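Local coordinates for protein pleckstrin homology domain-containing family M member 2 (Homo sapiens, PDB 3CXB) that binds the Salmonella effector SifA through its pleckstrin homology domain and probably links it to kinesin, at residues Tyr35-Arg38 / Thr39-Ile42; Ser82-Ser85 / Glu86-Ala90. One frame throughout, in Å; residues are numbered along the deposited sequence.

Contact 1. Residues Tyr35-Arg38 / Thr39-Ile42; sequences YPDR and TDVI
With a first torsion of 55°, Asp37 tucks its CG between its own backbone N and carbonyl carbon, and Thr39 places OG1 in the equivalent position, and carboxylate and hydroxyl meet two residues apart along the chain. The two side chains cross at about a right angle. Thr39 OG1 donates to Asp37 OD2 at 2.5 Å, arriving nearly in line with the C-O bond. The same oxygen takes a second bond from the backbone, Thr39 N to Asp37 OD2 at 2.9 Å, which bends to 137° at the hydrogen and comes from above the carboxylate plane, 58° out of it. A side-chain oxygen accepting from the amide two residues on makes this an Asx turn, and two bonds grip OD2 and would restrict how the carboxylate can turn. Asp40 swings its CG anti to its backbone N and runs toward Pro36, where Asp40 OD1 lies 3.0 Å from Pro36 CG. Its carboxylate is nearly parallel to that of Asp37, with Asp37 OD1 and Asp40 OD1 4.4 Å apart; the two like charges probably repel each other somewhat. Tyr35 meets the returning chain by the edge of its ring, Tyr35 CD1 standing 3.9 Å from Ile42 C near the ring plane. From Pro36 on, the turn belongs to the surface loop joining strands 31-35 and 45-48, antiparallel neighbours in the sheet of this PH domain. Pro36 leans on Leu44 ahead of strand 45-48, while Tyr35, ending strand 31-35, is backbone-bonded to Phe24 of strand 21-28, against which the side chains of Tyr35 and Arg38 also pack.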
loop_
_atom_site.group_PDB
_atom_site.type_symbol
_atom_site.label_atom_id
_atom_site.label_comp_id
_atom_site.label_asym_id
_atom_site.label_seq_id
_atom_site.Cartn_x
_atom_site.Cartn_y
_atom_site.Cartn_z
ATOM N N TYR B 35 -1.670 -6.465 -6.610
ATOM C CA TYR B 35 -2.460 -7.575 -7.131
ATOM C C TYR B 35 -3.039 -8.288 -5.916
ATOM O O TYR B 35 -2.491 -8.175 -4.812
ATOM C CB TYR B 35 -1.565 -8.536 -7.901
ATOM C CG TYR B 35 -0.741 -7.894 -8.974
ATOM C CD1 TYR B 35 -1.283 -7.622 -10.230
ATOM C CD2 TYR B 35 0.575 -7.518 -8.730
ATOM C CE1 TYR B 35 -0.532 -6.986 -11.216
ATOM C CE2 TYR B 35 1.339 -6.875 -9.714
ATOM C CZ TYR B 35 0.774 -6.613 -10.950
ATOM O OH TYR B 35 1.492 -5.960 -11.916
ATOM N N PRO B 36 -4.153 -9.030 -6.085
ATOM C CA PRO B 36 -4.746 -9.741 -4.940
ATOM C C PRO B 36 -3.875 -10.903 -4.463
ATOM O O PRO B 36 -3.986 -11.354 -3.321
ATOM C CB PRO B 36 -6.101 -10.196 -5.477
ATOM C CG PRO B 36 -5.827 -10.388 -6.924
ATOM C CD PRO B 36 -4.992 -9.185 -7.286
ATOM N N ASP B 37 -3.006 -11.371 -5.347
ATOM C CA ASP B 37 -2.091 -12.456 -5.041
ATOM C C ASP B 37 -0.905 -12.341 -5.993
ATOM O O ASP B 37 -0.816 -11.387 -6.761
ATOM C CB ASP B 37 -2.777 -13.825 -5.194
ATOM C CG ASP B 37 -3.407 -14.029 -6.564
ATOM O OD1 ASP B 37 -4.406 -13.341 -6.867
ATOM O OD2 ASP B 37 -2.908 -14.878 -7.337
ATOM N N ARG B 38 -0.001 -13.306 -5.948
ATOM C CA ARG B 38 1.169 -13.270 -6.807
ATOM C C ARG B 38 0.948 -13.922 -8.170
ATOM O O ARG B 38 1.910 -14.164 -8.904
ATOM C CB ARG B 38 2.332 -13.946 -6.088
ATOM C CG ARG B 38 1.948 -15.305 -5.500
ATOM C CD ARG B 38 3.127 -16.037 -4.872
ATOM N NE ARG B 38 3.687 -15.319 -3.733
ATOM C CZ ARG B 38 4.738 -15.733 -3.034
ATOM N NH1 ARG B 38 5.352 -16.864 -3.354
ATOM N NH2 ARG B 38 5.179 -15.013 -2.012
ATOM N N THR B 39 -0.308 -14.215 -8.509
ATOM C CA THR B 39 -0.608 -14.837 -9.802
ATOM C C THR B 39 -1.818 -14.269 -10.563
ATOM O O THR B 39 -2.046 -14.647 -11.713
ATOM C CB THR B 39 -0.831 -16.381 -9.678
ATOM O OG1 THR B 39 -2.038 -16.642 -8.956
ATOM C CG2 THR B 39 0.320 -17.044 -8.961
ATOM N N ASP B 40 -2.591 -13.373 -9.954
ATOM C CA ASP B 40 -3.759 -12.839 -10.649
ATOM C C ASP B 40 -3.375 -11.964 -11.850
ATOM O O ASP B 40 -4.214 -11.682 -12.701
ATOM C CB ASP B 40 -4.654 -12.054 -9.679
ATOM C CG ASP B 40 -6.035 -11.723 -10.272
ATOM O OD1 ASP B 40 -6.787 -10.928 -9.675
ATOM O OD2 ASP B 40 -6.385 -12.262 -11.335
ATOM N N VAL B 41 -2.110 -11.549 -11.909
ATOM C CA VAL B 41 -1.565 -10.712 -12.991
ATOM C C VAL B 41 -2.399 -9.494 -13.470
ATOM O O VAL B 41 -1.896 -8.652 -14.222
ATOM C CB VAL B 41 -1.206 -11.577 -14.226
ATOM C CG1 VAL B 41 -2.446 -11.849 -15.062
ATOM C CG2 VAL B 41 -0.161 -10.880 -15.047
ATOM N N ILE B 42 -3.656 -9.409 -13.038
ATOM C CA ILE B 42 -4.525 -8.296 -13.407
ATOM C C ILE B 42 -4.630 -7.316 -12.228
ATOM O O ILE B 42 -5.429 -7.496 -11.303
ATOM C CB ILE B 42 -5.933 -8.783 -13.815
ATOM C CG1 ILE B 42 -6.812 -7.569 -14.107
ATOM C CG2 ILE B 42 -6.543 -9.668 -12.716
ATOM C CD1 ILE B 42 -8.202 -7.915 -14.517
#

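Contact 2. Residues Ser82-Ser85 / Glu86-Ala90; sequences SAES and EAEMA
Ser85 caps the first turn of helix 86-100 by accepting a bond from Glu88 N on Ser85 OG, at 3.3 Å and an angle of 162° at the hydrogen. A first torsion of 58° holds OG between the serine's own backbone N and carbonyl carbon, which turns it toward the start of the helix, and Ser85 OG also lies 3.4 Å from Glu88 CB. The carbonyl of the same residue begins the helical ladder: Met89 N donates to Ser85 O, a weak bond at 3.3 Å. This is an N-cap, with serine occupying the last position before the helix and giving a partner to one of the amides that the first turn cannot satisfy from within. It marks the entry into the C-terminal helix of the PH fold, reached from strand 79-82 through a three-residue loop. Glu88 does not return the bond. Its chain is fully extended and sends the carboxylate back over the loop to Glu84, Glu88 OE2 coming to 3.1 Å from Glu84 CG. The two glutamate side chains cross at about a right angle with their carboxylate planes 53° apart, and Glu84 OE2 is 3.3 Å from Glu88 OE2, two like charges close together. On the apolar side Ala83 points its methyl at the helix, Ala83 CB lying 3.7 Å from Met89 CB, while the Met89 chain bends away beyond it. Ala83 is also held through its backbone by His67, and Glu86, turned off the loop, makes a salt bridge with Arg59.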
loop_
_atom_site.group_PDB
_atom_site.type_symbol
_atom_site.label_atom_id
_atom_site.label_comp_id
_atom_site.label_asym_id
_atom_site.label_seq_id
_atom_site.Cartn_x
_atom_site.Cartn_y
_atom_site.Cartn_z
ATOM N N SER B 82 -0.381 -3.049 5.401
ATOM C CA SER B 82 0.150 -3.550 6.662
ATOM C C SER B 82 1.233 -4.576 6.382
ATOM O O SER B 82 1.028 -5.489 5.591
ATOM C CB SER B 82 -0.954 -4.198 7.492
ATOM O OG SER B 82 -0.483 -4.498 8.794
ATOM N N ALA B 83 2.387 -4.417 7.019
ATOM C CA ALA B 83 3.493 -5.344 6.825
ATOM C C ALA B 83 3.503 -6.353 7.965
ATOM O O ALA B 83 2.594 -6.362 8.796
ATOM C CB ALA B 83 4.810 -4.593 6.767
ATOM N N GLU B 84 4.524 -7.203 8.005
ATOM C CA GLU B 84 4.609 -8.214 9.047
ATOM C C GLU B 84 5.574 -7.791 10.149
ATOM O O GLU B 84 5.503 -8.291 11.269
ATOM C CB GLU B 84 5.045 -9.561 8.443
ATOM C CG GLU B 84 6.424 -9.544 7.770
ATOM C CD GLU B 84 6.839 -10.899 7.183
ATOM O OE1 GLU B 84 6.880 -11.900 7.934
ATOM O OE2 GLU B 84 7.137 -10.965 5.969
ATOM N N SER B 85 6.467 -6.856 9.828
ATOM C CA SER B 85 7.457 -6.374 10.786
ATOM C C SER B 85 7.688 -4.859 10.710
ATOM O O SER B 85 7.317 -4.203 9.746
ATOM C CB SER B 85 8.781 -7.103 10.554
ATOM O OG SER B 85 9.235 -6.896 9.226
ATOM N N GLU B 86 8.310 -4.314 11.744
ATOM C CA GLU B 86 8.594 -2.895 11.791
ATOM C C GLU B 86 9.632 -2.539 10.726
ATOM O O GLU B 86 9.651 -1.421 10.203
ATOM C CB GLU B 86 9.104 -2.532 13.191
ATOM C CG GLU B 86 9.911 -1.227 13.320
ATOM C CD GLU B 86 9.057 0.023 13.247
ATOM O OE1 GLU B 86 7.873 -0.047 13.639
ATOM O OE2 GLU B 86 9.577 1.075 12.816
ATOM N N ALA B 87 10.485 -3.497 10.385
ATOM C CA ALA B 87 11.537 -3.244 9.403
ATOM C C ALA B 87 11.033 -3.228 7.966
ATOM O O ALA B 87 11.310 -2.291 7.213
ATOM C CB ALA B 87 12.649 -4.275 9.558
ATOM N N GLU B 88 10.307 -4.273 7.582
ATOM C CA GLU B 88 9.773 -4.344 6.233
ATOM C C GLU B 88 8.959 -3.084 5.943
ATOM O O GLU B 88 9.117 -2.452 4.893
ATOM C CB GLU B 88 8.886 -5.583 6.060
ATOM C CG GLU B 88 8.299 -5.706 4.653
ATOM C CD GLU B 88 7.431 -6.940 4.449
ATOM O OE1 GLU B 88 6.927 -7.127 3.316
ATOM O OE2 GLU B 88 7.250 -7.716 5.413
ATOM N N MET B 89 8.096 -2.714 6.880
ATOM C CA MET B 89 7.270 -1.538 6.702
ATOM C C MET B 89 8.145 -0.295 6.546
ATOM O O MET B 89 7.897 0.528 5.679
ATOM C CB MET B 89 6.302 -1.401 7.870
ATOM C CG MET B 89 6.654 -0.325 8.838
ATOM S SD MET B 89 5.668 1.102 8.500
ATOM C CE MET B 89 4.424 0.983 9.872
ATOM N N ALA B 90 9.185 -0.166 7.351
ATOM C CA ALA B 90 10.071 0.980 7.225
ATOM C C ALA B 90 10.771 0.947 5.865
ATOM O O ALA B 90 11.131 1.994 5.288
ATOM C CB ALA B 90 11.090 0.957 8.320
#

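In the fold
Contact 1 and contact 2 sit at separate surface sites of one PH domain, their centres 21 Å apart and their nearest atoms about 9 Å apart, without touching. They also follow each other in the chain: the turn at 35-42 is complete long before strand 79-82 runs out into the cap at 82-90. Contact 1 serves a strand-to-strand connection on the side of the sheet that ends with strand 45-48, whereas contact 2 is the step from the last strand into the helix. Both are local turns in which a side chain accepts from a backbone amide, one within a loop and one at a helix start.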